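Local coordinates for protein TarM (Staphylococcus aureus subsp. aureus 21178, PDB 4X7R) that belongs by family to the GT-B fold glycosyltransferases and holds uridine-5'-diphosphate in the cleft between its two Rossmann-like domains, at residues A[307-312]-A[469-474]; A[388-393]-A[410-415]. The protein carries 1 engineered substitution. All coordinates share one frame; numbering follows the deposited sequence.

Contact 1 of 2, residues A[307-312]-A[469-474]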
loop_
_atom_site.group_PDB
_atom_site.type_symbol
_atom_site.label_atom_id
_atom_site.label_comp_id
_atom_site.label_asym_id
_atom_site.label_seq_id
_atom_site.Cartn_x
_atom_site.Cartn_y
_atom_site.Cartn_z
ATOM N N LYS A 307 14.064 -11.226 3.351
ATOM C CA LYS A 307 14.483 -11.982 2.176
ATOM C C LYS A 307 15.963 -11.765 1.973
ATOM O O LYS A 307 16.379 -10.682 1.568
ATOM C CB LYS A 307 13.673 -11.573 0.932
ATOM C CG LYS A 307 13.885 -12.498 -0.272
ATOM C CD LYS A 307 13.281 -11.919 -1.564
ATOM C CE LYS A 307 11.816 -12.220 -1.844
ATOM N NZ LYS A 307 11.578 -13.668 -2.106
ATOM N N ILE A 308 16.755 -12.776 2.315
ATOM C CA ILE A 308 18.198 -12.725 2.154
ATOM C C ILE A 308 18.567 -13.385 0.837
ATOM O O ILE A 308 18.576 -14.614 0.712
ATOM C CB ILE A 308 19.006 -13.242 3.377
ATOM C CG1 ILE A 308 18.711 -12.380 4.628
ATOM C CG2 ILE A 308 20.528 -13.226 3.076
ATOM C CD1 ILE A 308 18.649 -13.131 5.909
ATOM N N HIS A 309 18.818 -12.550 -0.166
ATOM C CA HIS A 309 19.236 -13.004 -1.485
ATOM C C HIS A 309 20.771 -12.955 -1.469
ATOM O O HIS A 309 21.367 -12.914 -0.389
ATOM C CB HIS A 309 18.635 -12.085 -2.570
ATOM C CG HIS A 309 18.801 -10.633 -2.255
ATOM N ND1 HIS A 309 20.031 -10.020 -2.446
ATOM C CD2 HIS A 309 17.953 -9.731 -1.727
ATOM C CE1 HIS A 309 19.889 -8.773 -2.047
ATOM N NE2 HIS A 309 18.664 -8.545 -1.617
ATOM N N ASN A 310 21.411 -12.966 -2.642
ATOM C CA ASN A 310 22.865 -12.872 -2.740
ATOM C C ASN A 310 23.277 -11.406 -2.647
ATOM O O ASN A 310 22.552 -10.534 -3.115
ATOM C CB ASN A 310 23.338 -13.463 -4.053
ATOM C CG ASN A 310 23.453 -14.955 -4.004
ATOM O OD1 ASN A 310 22.468 -15.682 -4.174
ATOM N ND2 ASN A 310 24.662 -15.436 -3.755
ATOM N N ALA A 311 24.423 -11.117 -2.039
ATOM C CA ALA A 311 24.889 -9.731 -1.962
ATOM C C ALA A 311 25.459 -9.329 -3.337
ATOM O O ALA A 311 25.975 -10.211 -4.038
ATOM C CB ALA A 311 25.963 -9.599 -0.894
ATOM N N PRO A 312 25.372 -8.036 -3.761
ATOM C CA PRO A 312 25.970 -7.651 -5.052
ATOM C C PRO A 312 27.446 -8.008 -5.028
ATOM O O PRO A 312 28.126 -7.707 -4.040
ATOM C CB PRO A 312 25.777 -6.133 -5.108
ATOM C CG PRO A 312 24.718 -5.837 -4.131
ATOM C CD PRO A 312 24.805 -6.866 -3.064
ATOM N N LYS A 469 29.503 -6.421 7.715
ATOM C CA LYS A 469 28.995 -6.659 9.068
ATOM C C LYS A 469 27.458 -6.491 9.102
ATOM O O LYS A 469 26.781 -7.220 9.829
ATOM C CB LYS A 469 29.658 -5.693 10.067
ATOM C CG LYS A 469 31.096 -6.046 10.444
ATOM C CD LYS A 469 31.133 -6.938 11.686
ATOM C CE LYS A 469 32.336 -7.853 11.714
ATOM N NZ LYS A 469 32.143 -8.995 12.652
ATOM N N ALA A 470 26.913 -5.544 8.289
ATOM C CA ALA A 470 25.473 -5.262 8.186
ATOM C C ALA A 470 24.668 -6.473 7.733
ATOM O O ALA A 470 23.691 -6.818 8.401
ATOM C CB ALA A 470 25.215 -4.066 7.279
ATOM N N ARG A 471 25.102 -7.144 6.638
ATOM C CA ARG A 471 24.433 -8.348 6.084
ATOM C C ARG A 471 24.496 -9.488 7.109
ATOM O O ARG A 471 23.483 -10.130 7.379
ATOM C CB ARG A 471 25.038 -8.747 4.717
ATOM C CG ARG A 471 24.978 -10.241 4.394
ATOM C CD ARG A 471 25.507 -10.595 3.017
ATOM N NE ARG A 471 24.450 -10.386 2.043
ATOM C CZ ARG A 471 23.700 -11.346 1.520
ATOM N NH1 ARG A 471 23.962 -12.622 1.781
ATOM N NH2 ARG A 471 22.708 -11.041 0.698
ATOM N N GLU A 472 25.682 -9.680 7.712
ATOM C CA GLU A 472 25.964 -10.647 8.761
ATOM C C GLU A 472 25.006 -10.467 9.947
ATOM O O GLU A 472 24.491 -11.458 10.461
ATOM C CB GLU A 472 27.392 -10.427 9.247
ATOM C CG GLU A 472 28.278 -11.647 9.190
ATOM C CD GLU A 472 29.736 -11.333 9.469
ATOM O OE1 GLU A 472 30.054 -10.854 10.584
ATOM O OE2 GLU A 472 30.565 -11.567 8.561
ATOM N N ASN A 473 24.767 -9.197 10.376
ATOM C CA ASN A 473 23.873 -8.871 11.489
ATOM C C ASN A 473 22.429 -9.191 11.164
ATOM O O ASN A 473 21.716 -9.670 12.038
ATOM C CB ASN A 473 24.009 -7.402 11.923
ATOM C CG ASN A 473 23.465 -7.152 13.321
ATOM O OD1 ASN A 473 23.726 -7.898 14.269
ATOM N ND2 ASN A 473 22.704 -6.102 13.494
ATOM N N ILE A 474 21.997 -8.960 9.907
ATOM C CA ILE A 474 20.614 -9.260 9.484
ATOM C C ILE A 474 20.381 -10.768 9.456
ATOM O O ILE A 474 19.378 -11.252 9.988
ATOM C CB ILE A 474 20.185 -8.548 8.152
ATOM C CG1 ILE A 474 20.345 -6.997 8.229
ATOM C CG2 ILE A 474 18.768 -8.952 7.712
ATOM C CD1 ILE A 474 19.693 -6.269 9.443
#
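Ile308, His309 and Ala311 gather round the guanidinium group of Arg471, which helix 460-477 extends to the loop between strands 299-301 and 320-324, at the surface of the GT-B fold. The loop leads into strand 320-324 of the six-stranded parallel sheet of the C-terminal Rossmann-like domain, and the helix follows the last strand of that sheet in the chain; a single long side chain does most of the joining. Ile308 comes first: its CG2, anti to the backbone N, lies 3.7 Å from Arg471 NH1, and the two side chains pass at a slant, apolar branch against charged end. His309 supplies the polar anchor through its main chain. Arg471 NH2 donates to His309 O over a short 2.5 Å in a nearly straight bond (175° at the hydrogen); the oxygen sits in the guanidinium plane, whereas the donor stands 45° above the carbonyl plane. The imidazole is tied back to its own loop, His309 ND1 donating to Asn310 O at 2.7 Å, and this bond helps to set the turn of the ring. The ring also rests on Ile414 and Ser415. Ala311 meets the guanidinium group from one face. Its N lies over that face, 3.2 Å from Arg471 NH2 and offset toward the rim; both are donors and do not bond. Arg471 spans the gap because CG runs anti to the backbone N and the chain then bends at chi3 (-83°), laying the flat end against the loop. A second bond, from NE to Ile414 O, holds the group from its inner end, so two main-chain carbonyls grip one arginine. Beside that nitrogen the methyl of Ala311 closes in, CB standing 3.4 Å from Arg471 NE.

Contact 2 of 2, residues A[388-393]-A[410-415]. With UDP (uridine-5'-diphosphate), chain E.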
loop_
_atom_site.group_PDB
_atom_site.type_symbol
_atom_site.label_atom_id
_atom_site.label_comp_id
_atom_site.label_asym_id
_atom_site.label_seq_id
_atom_site.Cartn_x
_atom_site.Cartn_y
_atom_site.Cartn_z
ATOM N N LYS A 388 18.513 -4.104 -7.481
ATOM C CA LYS A 388 19.444 -3.716 -8.547
ATOM C C LYS A 388 19.936 -2.295 -8.307
ATOM O O LYS A 388 21.118 -2.026 -8.520
ATOM C CB LYS A 388 18.800 -3.848 -9.946
ATOM C CG LYS A 388 18.700 -5.284 -10.446
ATOM C CD LYS A 388 17.864 -5.359 -11.722
ATOM C CE LYS A 388 17.694 -6.767 -12.238
ATOM N NZ LYS A 388 16.895 -6.797 -13.495
ATOM N N CYS A 389 19.033 -1.394 -7.841
ATOM C CA CYS A 389 19.366 -0.005 -7.514
ATOM C C CYS A 389 20.357 0.036 -6.349
ATOM O O CYS A 389 21.251 0.887 -6.339
ATOM C CB CYS A 389 18.109 0.795 -7.194
ATOM S SG CYS A 389 16.908 0.866 -8.546
ATOM N N LEU A 390 20.203 -0.903 -5.386
ATOM C CA LEU A 390 21.051 -1.020 -4.198
ATOM C C LEU A 390 22.526 -1.283 -4.512
ATOM O O LEU A 390 23.400 -0.834 -3.771
ATOM C CB LEU A 390 20.490 -2.058 -3.207
ATOM C CG LEU A 390 19.262 -1.628 -2.400
ATOM C CD1 LEU A 390 18.591 -2.814 -1.767
ATOM C CD2 LEU A 390 19.620 -0.581 -1.353
ATOM N N GLU A 391 22.796 -1.966 -5.638
ATOM C CA GLU A 391 24.144 -2.282 -6.126
ATOM C C GLU A 391 24.885 -0.986 -6.502
ATOM O O GLU A 391 26.095 -0.875 -6.287
ATOM C CB GLU A 391 24.075 -3.213 -7.355
ATOM C CG GLU A 391 23.230 -4.467 -7.182
ATOM C CD GLU A 391 23.400 -5.506 -8.275
ATOM O OE1 GLU A 391 24.511 -6.072 -8.399
ATOM O OE2 GLU A 391 22.410 -5.768 -8.996
ATOM N N ASP A 392 24.139 0.002 -7.035
ATOM C CA ASP A 392 24.662 1.303 -7.452
ATOM C C ASP A 392 25.004 2.241 -6.291
ATOM O O ASP A 392 25.676 3.242 -6.520
ATOM C CB ASP A 392 23.679 1.996 -8.416
ATOM C CG ASP A 392 23.486 1.303 -9.753
ATOM O OD1 ASP A 392 24.508 0.883 -10.360
ATOM O OD2 ASP A 392 22.321 1.231 -10.225
ATOM N N PHE A 393 24.533 1.949 -5.060
ATOM C CA PHE A 393 24.791 2.833 -3.916
ATOM C C PHE A 393 25.988 2.397 -3.079
ATOM O O PHE A 393 26.206 1.202 -2.899
ATOM C CB PHE A 393 23.550 2.981 -3.009
ATOM C CG PHE A 393 22.184 3.142 -3.646
ATOM C CD1 PHE A 393 21.998 3.977 -4.747
ATOM C CD2 PHE A 393 21.062 2.540 -3.082
ATOM C CE1 PHE A 393 20.727 4.146 -5.312
ATOM C CE2 PHE A 393 19.790 2.717 -3.642
ATOM C CZ PHE A 393 19.629 3.517 -4.754
ATOM N N ILE A 410 16.797 -2.326 6.164
ATOM C CA ILE A 410 17.132 -3.744 6.289
ATOM C C ILE A 410 17.580 -4.302 4.935
ATOM O O ILE A 410 18.584 -4.999 4.880
ATOM C CB ILE A 410 15.954 -4.544 6.904
ATOM C CG1 ILE A 410 15.742 -4.142 8.405
ATOM C CG2 ILE A 410 16.193 -6.082 6.746
ATOM C CD1 ILE A 410 14.454 -4.829 9.120
ATOM N N GLU A 411 16.863 -3.946 3.842
ATOM C CA GLU A 411 17.174 -4.382 2.467
ATOM C C GLU A 411 18.565 -3.904 2.047
ATOM O O GLU A 411 19.332 -4.696 1.518
ATOM C CB GLU A 411 16.116 -3.895 1.473
ATOM C CG GLU A 411 14.796 -4.647 1.567
ATOM C CD GLU A 411 13.635 -3.994 0.846
ATOM O OE1 GLU A 411 13.883 -3.154 -0.051
ATOM O OE2 GLU A 411 12.471 -4.301 1.197
ATOM N N ALA A 412 18.906 -2.638 2.351
ATOM C CA ALA A 412 20.214 -2.046 2.052
ATOM C C ALA A 412 21.322 -2.806 2.765
ATOM O O ALA A 412 22.354 -3.095 2.166
ATOM C CB ALA A 412 20.233 -0.584 2.470
ATOM N N MET A 413 21.089 -3.169 4.031
ATOM C CA MET A 413 22.045 -3.923 4.843
ATOM C C MET A 413 22.266 -5.322 4.275
ATOM O O MET A 413 23.411 -5.794 4.245
ATOM C CB MET A 413 21.606 -3.950 6.304
ATOM C CG MET A 413 21.793 -2.599 6.974
ATOM S SD MET A 413 21.164 -2.507 8.653
ATOM C CE MET A 413 22.345 -3.520 9.499
ATOM N N ILE A 414 21.191 -5.956 3.763
ATOM C CA ILE A 414 21.283 -7.271 3.092
ATOM C C ILE A 414 22.192 -7.155 1.835
ATOM O O ILE A 414 23.028 -8.025 1.606
ATOM C CB ILE A 414 19.890 -7.875 2.783
ATOM C CG1 ILE A 414 19.123 -8.145 4.083
ATOM C CG2 ILE A 414 19.985 -9.163 1.934
ATOM C CD1 ILE A 414 17.666 -8.166 3.912
ATOM N N SER A 415 22.094 -6.031 1.092
ATOM C CA SER A 415 22.940 -5.793 -0.082
ATOM C C SER A 415 24.302 -5.195 0.283
ATOM O O SER A 415 24.965 -4.632 -0.584
ATOM C CB SER A 415 22.208 -4.936 -1.107
ATOM O OG SER A 415 21.230 -5.725 -1.761
HETATM N N1 UDP E . 9.886 0.267 -2.539
HETATM C C2 UDP E . 10.172 -0.171 -3.819
HETATM N N3 UDP E . 10.429 0.824 -4.733
HETATM C C4 UDP E . 10.407 2.183 -4.511
HETATM C C5 UDP E . 10.052 2.570 -3.170
HETATM C C6 UDP E . 9.809 1.622 -2.244
HETATM O O2 UDP E . 10.198 -1.355 -4.129
HETATM O O4 UDP E . 10.708 2.958 -5.438
HETATM C "C1'" UDP E . 9.796 -0.774 -1.484
HETATM C "C2'" UDP E . 11.113 -1.048 -0.765
HETATM O "O2'" UDP E . 11.895 -1.993 -1.476
HETATM C "C3'" UDP E . 10.618 -1.609 0.569
HETATM C "C4'" UDP E . 9.315 -0.850 0.799
HETATM O "O4'" UDP E . 8.890 -0.347 -0.490
HETATM O "O3'" UDP E . 10.445 -3.026 0.634
HETATM C "C5'" UDP E . 9.408 0.279 1.792
HETATM O "O5'" UDP E . 9.482 -0.328 3.101
HETATM P PA UDP E . 9.712 0.457 4.482
HETATM O O1A UDP E . 9.410 -0.457 5.606
HETATM O O2A UDP E . 11.172 0.936 4.535
HETATM O O3A UDP E . 8.755 1.692 4.507
HETATM P PB UDP E . 7.176 1.856 4.273
HETATM O O1B UDP E . 6.451 0.661 4.834
HETATM O O2B UDP E . 6.869 1.982 2.776
HETATM O O3B UDP E . 6.699 3.091 5.012
#
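Leu390 of helix 386-391 reaches across to Ala412 of helix 407-414 and Ser415 just past its end, and the contact between the helices is apolar packing around this one side chain. The two methyls divide the work. CD2 of Leu390 lies over the backbone and methyl of Ala412, 3.8 Å from Ala412 CA and 3.9 Å from Ala412 CB. CD1 settles in the bend between Glu411 and Ser415, with Glu411 O and Ser415 OG each within van der Waals range. Nearer the root of the leucine, Leu390 CB touches Ser415 CB at 4.0 Å. CG stands anti to the carbonyl carbon (chi1 -75°), which directs both methyls at the neighbouring helix. The small Ala412 lets the backbones come near, with 6.4 Å between Leu390 CA and Ala412 CA. Leu390 also packs on Ile324 of strand 320-324, and its carbonyl oxygen accepts from Arg417 NE.

The polar interactions belong to Glu411, whose chain is extended beyond CG and carries the carboxylate to the ribose of UDP. Each oxygen takes one hydroxyl: UDP O2' donates to Glu411 OE1 at 2.7 Å, and UDP O3' donates to Glu411 OE2 over a very short 2.5 Å. This two-pronged grip fixes the carboxylate's rotation relative to the sugar. Thr383 O and the backbone nitrogens of Leu407 and Ser408 bind other parts of the nucleotide. A glutamate clasping both ribose hydroxyls from this helix is consistent with the second glutamate of the E-X7-E motif, which holds the nucleotide ribose in many group 1 GT-B glycosyltransferases.

Contact 2 is nested within the chain loop that contact 1 closes, and their centres lie 9 Å apart in the same Rossmann-like domain. Segment 410-415 is the common neighbour: the 2.8 Å bond between Arg471 NE and Ile414 O joins the outer helix to the end of the ribose-binding one. On the loop side, His309 CE1 packs 3.3 Å from Ser415 OG, and Pro312 CD lies 3.3 Å from Ser415 O. Contact 2 touches UDP directly through Glu411, whereas the His309 side chain of contact 1 is about 9 Å from it. Contact 1 thus sits behind the pocket, one layer farther out.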